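Local structure of ATPase BagA (Mycobacterium tuberculosis H37Rv, 6BS3) at residues Gly20-Leu25 against Glu143-Leu148; Leu72-Leu77 against Glu96-Glu101; Gln87-Ala92 against Pro154-Ile159. The protein hydrolyses ATP as one subunit of the heterodimeric BagAB complex, whose ATPase activity is required for resistance to nitric oxide and to elevated glycerol. All coordinates share one frame; numbering follows the deposited sequence.

Interaction 1. Residues Gly20-Leu25 against Glu143-Leu148; sequences GVRLHL and ETVVRL
Arg22 leaves its backbone with CG opposite the carbonyl carbon (chi1 -57°) and then bends at chi2 and chi3, a folded course that delivers its guanidinium to the last turn of helix 130-146, where it meets the carbonyl oxygen of Val145. The grip is end-on: both terminal nitrogens converge on one atom, with Arg22 NH1 2.8 Å and Arg22 NH2 2.9 Å from Val145 O. Because a single oxygen sits between two N-H groups, neither bond is straight, the angles at hydrogen being 141° and 138°. The oxygen lies close to the guanidinium plane, at its edge. At the acceptor, NH2 comes in the carbonyl plane onto a lone pair, whereas NH1 is tilted out of that plane. The pattern illustrates how an arginine can serve carbonyls at the C-terminal end of a helix, where backbone acceptors run out of amide donors; the helix dipole would probably favour a positive charge here. The same NH2 also bonds to Tyr156 O, which helps fix the rotation of the group.

Val145 adds an apolar half to the contact. Its two methyls divide the work: CG1 passes alongside the guanidinium, 3.9 Å from Arg22 NH1, while CG2 packs against Leu23, 4.0 Å from its CB and 4.1 Å from its CD1, the two side chains crossing nearly at a right angle. One valine thus supplies a polar backbone atom and an apolar surface to consecutive residues. Strand 23-28 lies between strands 158-162 and 204-210 in the central sheet, and Leu23 also touches Val161 and Thr204. Val145 likewise rests on Ile159, so that the end of helix 130-146 packs across two neighbouring parallel strands.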
# COMPACT_ATOMS: atom_id res chain seq x y z
N GLY A 20 -4.17 27.70 12.95
CA GLY A 20 -4.84 28.65 12.06
C GLY A 20 -5.21 28.04 10.72
O GLY A 20 -6.00 28.62 9.97
N VAL A 21 -4.63 26.85 10.39
CA VAL A 21 -4.87 26.08 9.16
C VAL A 21 -6.35 25.60 9.11
O VAL A 21 -6.84 25.01 10.08
CB VAL A 21 -3.86 24.89 9.01
CG1 VAL A 21 -4.28 23.92 7.91
CG2 VAL A 21 -2.45 25.39 8.76
N ARG A 22 -7.02 25.83 7.97
CA ARG A 22 -8.41 25.42 7.70
C ARG A 22 -8.44 24.14 6.87
O ARG A 22 -9.44 23.41 6.92
CB ARG A 22 -9.15 26.52 6.91
CG ARG A 22 -9.19 27.91 7.56
CD ARG A 22 -10.42 28.27 8.43
NE ARG A 22 -11.64 27.50 8.19
CZ ARG A 22 -12.36 27.55 7.07
NH1 ARG A 22 -11.97 28.33 6.06
NH2 ARG A 22 -13.43 26.79 6.92
N LEU A 23 -7.39 23.88 6.06
CA LEU A 23 -7.32 22.70 5.19
C LEU A 23 -6.14 21.83 5.52
O LEU A 23 -5.00 22.21 5.24
CB LEU A 23 -7.33 23.09 3.68
CG LEU A 23 -7.09 21.94 2.67
CD1 LEU A 23 -8.18 20.88 2.74
CD2 LEU A 23 -6.89 22.49 1.25
N HIS A 24 -6.41 20.62 6.06
CA HIS A 24 -5.36 19.66 6.42
C HIS A 24 -5.35 18.51 5.45
O HIS A 24 -6.37 17.84 5.29
CB HIS A 24 -5.54 19.12 7.86
CG HIS A 24 -5.44 20.19 8.90
ND1 HIS A 24 -4.24 20.48 9.53
CD2 HIS A 24 -6.40 21.00 9.40
CE1 HIS A 24 -4.50 21.46 10.38
NE2 HIS A 24 -5.79 21.80 10.33
N LEU A 25 -4.22 18.29 4.78
CA LEU A 25 -4.13 17.18 3.82
C LEU A 25 -3.25 16.11 4.44
O LEU A 25 -2.12 16.39 4.83
CB LEU A 25 -3.60 17.67 2.45
CG LEU A 25 -4.43 18.70 1.70
CD1 LEU A 25 -3.53 19.62 0.88
CD2 LEU A 25 -5.40 18.03 0.74
N GLU A 143 -14.41 24.26 -2.15
CA GLU A 143 -15.79 24.67 -1.90
C GLU A 143 -16.18 24.42 -0.42
O GLU A 143 -16.87 25.25 0.16
CB GLU A 143 -16.76 23.96 -2.88
CG GLU A 143 -18.22 24.43 -2.82
CD GLU A 143 -19.07 23.86 -1.69
OE1 GLU A 143 -18.87 22.68 -1.32
OE2 GLU A 143 -19.93 24.61 -1.16
N THR A 144 -15.72 23.30 0.18
CA THR A 144 -16.02 22.98 1.59
C THR A 144 -15.29 23.90 2.56
O THR A 144 -15.84 24.23 3.61
CB THR A 144 -15.78 21.49 1.90
OG1 THR A 144 -14.37 21.23 1.92
CG2 THR A 144 -16.51 20.55 0.93
N VAL A 145 -14.06 24.32 2.19
CA VAL A 145 -13.17 25.21 2.95
C VAL A 145 -13.71 26.65 3.02
O VAL A 145 -13.67 27.25 4.09
CB VAL A 145 -11.72 25.20 2.36
CG1 VAL A 145 -10.80 26.23 3.05
CG2 VAL A 145 -11.10 23.80 2.39
N VAL A 146 -14.13 27.23 1.87
CA VAL A 146 -14.56 28.63 1.75
C VAL A 146 -16.05 28.83 2.02
O VAL A 146 -16.49 29.98 2.07
CB VAL A 146 -14.12 29.29 0.40
CG1 VAL A 146 -12.63 29.06 0.13
CG2 VAL A 146 -14.97 28.80 -0.77
N ARG A 147 -16.84 27.73 2.20
CA ARG A 147 -18.28 27.84 2.46
C ARG A 147 -18.63 28.63 3.74
O ARG A 147 -18.13 28.32 4.83
CB ARG A 147 -18.99 26.48 2.45
CG ARG A 147 -20.52 26.62 2.29
CD ARG A 147 -21.27 25.31 2.42
NE ARG A 147 -20.68 24.24 1.61
CZ ARG A 147 -20.55 22.98 2.01
NH1 ARG A 147 -20.96 22.61 3.22
NH2 ARG A 147 -20.00 22.08 1.21
N LEU A 148 -19.50 29.63 3.58
CA LEU A 148 -19.98 30.49 4.66
C LEU A 148 -21.45 30.22 4.99
O LEU A 148 -22.21 29.81 4.12
CB LEU A 148 -19.77 31.99 4.33
CG LEU A 148 -18.33 32.43 3.97
CD1 LEU A 148 -18.32 33.88 3.49
CD2 LEU A 148 -17.35 32.24 5.14

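Interaction 2. Residues Leu72-Leu77 against Glu96-Glu101; sequences LPYQEL and EAAFLE
An inverse gamma turn centred on Tyr74, closed by the bond from Gln75 N to Pro73 O (2.9 Å), forms the loop side of this contact and presents a tyrosine to helix 96-101, a portion of the longer helix 95-107. Here a tight turn places one large side chain against a helix surface of small residues. Tyr74 carries CG anti to its own amide nitrogen (chi1 -172°), which sends the ring out toward Ala97 and Ala98. The closest apolar approach is from Tyr74 CD2 to Ala97 CB, 3.6 Å, and farther along the ring Tyr74 OH lies 3.9 Å from Ala98 CB.

Glu101, one helical turn beyond Ala97, reaches back from the opposite direction with its chain extended beyond CG. Its OE1 stands at the ring edge, near the ring plane, and the phenol donates a hydrogen bond, Tyr74 OH to Glu101 OE1, 3.1 Å. The oxygen is met on its syn side but 23° out of the carboxylate plane, and the ring and carboxylate planes are turned 46° apart. The bond gives the hydroxyl end of the ring a partner on an exposed residue.

Elsewhere the tyrosine touches Lys140 and Leu91, so the loop joining helix 62-66 to strand 77-82 is held between helices 95-107 and 130-146 and strand 86-92, the second strand in from this side of the sheet.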
# COMPACT_ATOMS: atom_id res chain seq x y z
N LEU A 72 -21.18 5.28 2.27
CA LEU A 72 -21.73 6.62 2.45
C LEU A 72 -22.16 7.27 1.11
O LEU A 72 -21.44 7.16 0.11
CB LEU A 72 -20.71 7.55 3.15
CG LEU A 72 -20.28 7.18 4.58
CD1 LEU A 72 -19.16 8.08 5.05
CD2 LEU A 72 -21.42 7.28 5.55
N PRO A 73 -23.30 7.99 1.10
CA PRO A 73 -23.71 8.67 -0.14
C PRO A 73 -22.96 9.99 -0.32
O PRO A 73 -22.21 10.42 0.58
CB PRO A 73 -25.21 8.89 0.07
CG PRO A 73 -25.35 9.04 1.55
CD PRO A 73 -24.28 8.21 2.19
N TYR A 74 -23.16 10.66 -1.46
CA TYR A 74 -22.51 11.94 -1.72
C TYR A 74 -23.24 13.08 -0.98
O TYR A 74 -24.00 13.82 -1.59
CB TYR A 74 -22.35 12.18 -3.23
CG TYR A 74 -21.51 13.38 -3.60
CD1 TYR A 74 -20.29 13.64 -2.95
CD2 TYR A 74 -21.89 14.24 -4.62
CE1 TYR A 74 -19.51 14.74 -3.30
CE2 TYR A 74 -21.09 15.32 -5.01
CZ TYR A 74 -19.91 15.57 -4.33
OH TYR A 74 -19.17 16.66 -4.69
N GLN A 75 -23.04 13.16 0.34
CA GLN A 75 -23.64 14.13 1.27
C GLN A 75 -22.73 14.26 2.47
O GLN A 75 -22.12 13.27 2.87
CB GLN A 75 -25.00 13.61 1.83
CG GLN A 75 -26.17 13.57 0.87
CD GLN A 75 -27.31 12.75 1.45
OE1 GLN A 75 -27.84 13.04 2.54
NE2 GLN A 75 -27.72 11.70 0.74
N GLU A 76 -22.71 15.45 3.11
CA GLU A 76 -21.92 15.69 4.32
C GLU A 76 -22.78 15.24 5.48
O GLU A 76 -23.86 15.79 5.68
CB GLU A 76 -21.53 17.16 4.45
CG GLU A 76 -20.60 17.60 3.34
CD GLU A 76 -20.67 19.07 2.99
OE1 GLU A 76 -20.96 19.91 3.88
OE2 GLU A 76 -20.40 19.39 1.81
N LEU A 77 -22.36 14.17 6.18
CA LEU A 77 -23.19 13.59 7.25
C LEU A 77 -22.43 13.42 8.52
O LEU A 77 -21.24 13.07 8.47
CB LEU A 77 -23.76 12.21 6.80
CG LEU A 77 -24.73 12.18 5.60
CD1 LEU A 77 -24.72 10.82 4.94
CD2 LEU A 77 -26.15 12.58 5.99
N GLU A 96 -18.33 10.67 -10.04
CA GLU A 96 -19.38 10.63 -11.06
C GLU A 96 -20.43 11.70 -10.79
O GLU A 96 -20.70 12.51 -11.68
CB GLU A 96 -19.96 9.22 -11.15
CG GLU A 96 -21.20 9.10 -12.01
CD GLU A 96 -21.40 7.75 -12.67
OE1 GLU A 96 -22.36 7.64 -13.46
OE2 GLU A 96 -20.62 6.81 -12.40
N ALA A 97 -20.92 11.79 -9.54
CA ALA A 97 -21.88 12.83 -9.11
C ALA A 97 -21.24 14.23 -9.13
O ALA A 97 -21.93 15.18 -9.49
CB ALA A 97 -22.45 12.50 -7.73
N ALA A 98 -19.93 14.34 -8.79
CA ALA A 98 -19.18 15.62 -8.83
C ALA A 98 -19.04 16.12 -10.28
O ALA A 98 -19.13 17.32 -10.52
CB ALA A 98 -17.81 15.48 -8.16
N PHE A 99 -18.85 15.20 -11.24
CA PHE A 99 -18.76 15.54 -12.67
C PHE A 99 -20.11 16.09 -13.21
O PHE A 99 -20.10 17.09 -13.94
CB PHE A 99 -18.22 14.36 -13.51
CG PHE A 99 -18.02 14.67 -14.98
CD1 PHE A 99 -17.34 15.81 -15.39
CD2 PHE A 99 -18.50 13.81 -15.96
CE1 PHE A 99 -17.18 16.10 -16.75
CE2 PHE A 99 -18.31 14.08 -17.32
CZ PHE A 99 -17.65 15.22 -17.70
N LEU A 100 -21.25 15.48 -12.80
CA LEU A 100 -22.61 15.93 -13.17
C LEU A 100 -22.92 17.30 -12.57
O LEU A 100 -23.53 18.14 -13.23
CB LEU A 100 -23.69 14.91 -12.75
CG LEU A 100 -23.60 13.47 -13.25
CD1 LEU A 100 -24.79 12.68 -12.79
CD2 LEU A 100 -23.54 13.41 -14.74
N GLU A 101 -22.51 17.52 -11.31
CA GLU A 101 -22.64 18.78 -10.57
C GLU A 101 -21.92 19.90 -11.35
O GLU A 101 -22.44 21.00 -11.49
CB GLU A 101 -21.96 18.60 -9.21
CG GLU A 101 -22.78 18.94 -7.98
CD GLU A 101 -22.11 18.58 -6.66
OE1 GLU A 101 -20.86 18.50 -6.60
OE2 GLU A 101 -22.86 18.38 -5.67

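Interaction 3. Residues Gln87-Ala92 against Pro154-Ile159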
# COMPACT_ATOMS: atom_id res chain seq x y z
N GLN A 87 -18.21 18.08 16.60
CA GLN A 87 -18.81 17.26 15.58
C GLN A 87 -17.89 17.03 14.40
O GLN A 87 -17.28 17.96 13.88
CB GLN A 87 -20.12 17.93 15.13
CG GLN A 87 -20.80 17.32 13.92
CD GLN A 87 -22.14 17.96 13.69
OE1 GLN A 87 -22.82 18.38 14.62
NE2 GLN A 87 -22.55 18.04 12.44
N VAL A 88 -17.84 15.78 13.96
CA VAL A 88 -17.13 15.38 12.76
C VAL A 88 -18.15 14.91 11.71
O VAL A 88 -18.88 13.96 11.94
CB VAL A 88 -16.01 14.33 13.01
CG1 VAL A 88 -15.33 13.95 11.70
CG2 VAL A 88 -15.00 14.84 14.03
N ASN A 89 -18.19 15.61 10.57
CA ASN A 89 -19.00 15.26 9.40
C ASN A 89 -18.12 14.50 8.42
O ASN A 89 -16.91 14.73 8.38
CB ASN A 89 -19.57 16.51 8.72
CG ASN A 89 -20.80 17.06 9.35
OD1 ASN A 89 -21.24 16.59 10.39
ND2 ASN A 89 -21.40 18.07 8.73
N ALA A 90 -18.72 13.62 7.59
CA ALA A 90 -17.98 12.85 6.59
C ALA A 90 -18.42 13.18 5.18
O ALA A 90 -19.61 13.30 4.92
CB ALA A 90 -18.13 11.34 6.84
N LEU A 91 -17.46 13.27 4.26
CA LEU A 91 -17.78 13.45 2.85
C LEU A 91 -16.99 12.47 1.96
O LEU A 91 -15.81 12.68 1.71
CB LEU A 91 -17.70 14.90 2.32
CG LEU A 91 -18.09 15.06 0.81
CD1 LEU A 91 -19.60 14.78 0.54
CD2 LEU A 91 -17.66 16.41 0.28
N ALA A 92 -17.65 11.39 1.51
CA ALA A 92 -17.02 10.44 0.57
C ALA A 92 -17.36 11.03 -0.81
O ALA A 92 -18.52 10.98 -1.22
CB ALA A 92 -17.64 9.05 0.74
N PRO A 154 -17.50 30.74 8.63
CA PRO A 154 -17.28 29.41 8.00
C PRO A 154 -18.17 28.30 8.56
O PRO A 154 -18.33 28.20 9.77
CB PRO A 154 -15.80 29.12 8.30
CG PRO A 154 -15.20 30.45 8.60
CD PRO A 154 -16.27 31.23 9.28
N VAL A 155 -18.75 27.48 7.66
CA VAL A 155 -19.59 26.32 8.02
C VAL A 155 -18.72 25.34 8.84
O VAL A 155 -19.12 24.90 9.91
CB VAL A 155 -20.19 25.66 6.74
CG1 VAL A 155 -20.75 24.26 7.04
CG2 VAL A 155 -21.26 26.55 6.12
N TYR A 156 -17.48 25.08 8.37
CA TYR A 156 -16.55 24.19 9.07
C TYR A 156 -15.40 24.96 9.71
O TYR A 156 -14.90 25.93 9.14
CB TYR A 156 -16.03 23.10 8.13
CG TYR A 156 -17.12 22.15 7.68
CD1 TYR A 156 -17.70 21.25 8.57
CD2 TYR A 156 -17.60 22.17 6.37
CE1 TYR A 156 -18.73 20.40 8.17
CE2 TYR A 156 -18.63 21.32 5.96
CZ TYR A 156 -19.19 20.43 6.87
OH TYR A 156 -20.21 19.57 6.50
N ASP A 157 -14.99 24.53 10.90
CA ASP A 157 -13.82 25.09 11.59
C ASP A 157 -12.54 24.60 10.92
O ASP A 157 -11.55 25.32 10.92
CB ASP A 157 -13.83 24.70 13.07
CG ASP A 157 -14.97 25.38 13.77
OD1 ASP A 157 -14.85 26.60 14.02
OD2 ASP A 157 -16.00 24.72 14.01
N ALA A 158 -12.57 23.39 10.35
CA ALA A 158 -11.46 22.77 9.63
C ALA A 158 -11.97 21.68 8.71
O ALA A 158 -13.05 21.14 8.92
CB ALA A 158 -10.43 22.18 10.61
N ILE A 159 -11.17 21.38 7.69
CA ILE A 159 -11.40 20.31 6.71
C ILE A 159 -10.17 19.40 6.78
O ILE A 159 -9.03 19.88 6.69
CB ILE A 159 -11.60 20.85 5.26
CG1 ILE A 159 -12.65 22.01 5.18
CG2 ILE A 159 -11.89 19.71 4.25
CD1 ILE A 159 -14.05 21.71 5.47
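Asn89 and Tyr156 approach crosswise, the amide plane turned 78° from the ring plane, and what joins them is one well-directed hydrogen bond. Asn89 ND2 donates to Tyr156 OH over 2.9 Å at 165°. The hydroxyl lies near the plane of the amide, and ND2 in turn lies at the edge of the ring, near its plane, so the bond is made at the edge; one face of the ring is approached by Val155 CG1 of its own segment. Beside the bond, Asn89 CB comes within 4.0 Å of Tyr156 CE1.

The other end of the amide is held too: Gln87 NE2 donates to Asn89 OD1 (2.8 Å), two residues back on the same strand. With both ends engaged, the two bonds support the modelled flip of the asparagine. Tyr156 OH also bonds to Glu76 OE1, so this buried hydroxyl links a carboxylate and an amide.

Tyr156 lies in the loop leading into strand 158-162, which is separated from strand 86-92 by strand 51-56; Asn89 and Tyr156 meet over Leu53 of that middle strand, which both side chains touch.

The three contacts draw together one flank of the mixed sheet in the P-loop ATPase fold, away from the annotated ATP-binding residues. Interactions 1 and 3 lie closest, their centres about 9 Å apart, and draw on strands 23-28 and 158-162, parallel neighbours in the sheet; the centre of interaction 2 lies about 18 Å from the first and 15 Å from the third. Along the chain, segment 20-25 comes first, then 72-77, 87-92, 96-101, 143-148 and 154-159, so interaction 3 crosses both others. Besides its tie to interaction 3, Glu76 forms a salt bridge with Arg147 of segment 143-148, so sheet strands, loop 72-77 and the end of helix 130-146 are linked by polar contacts.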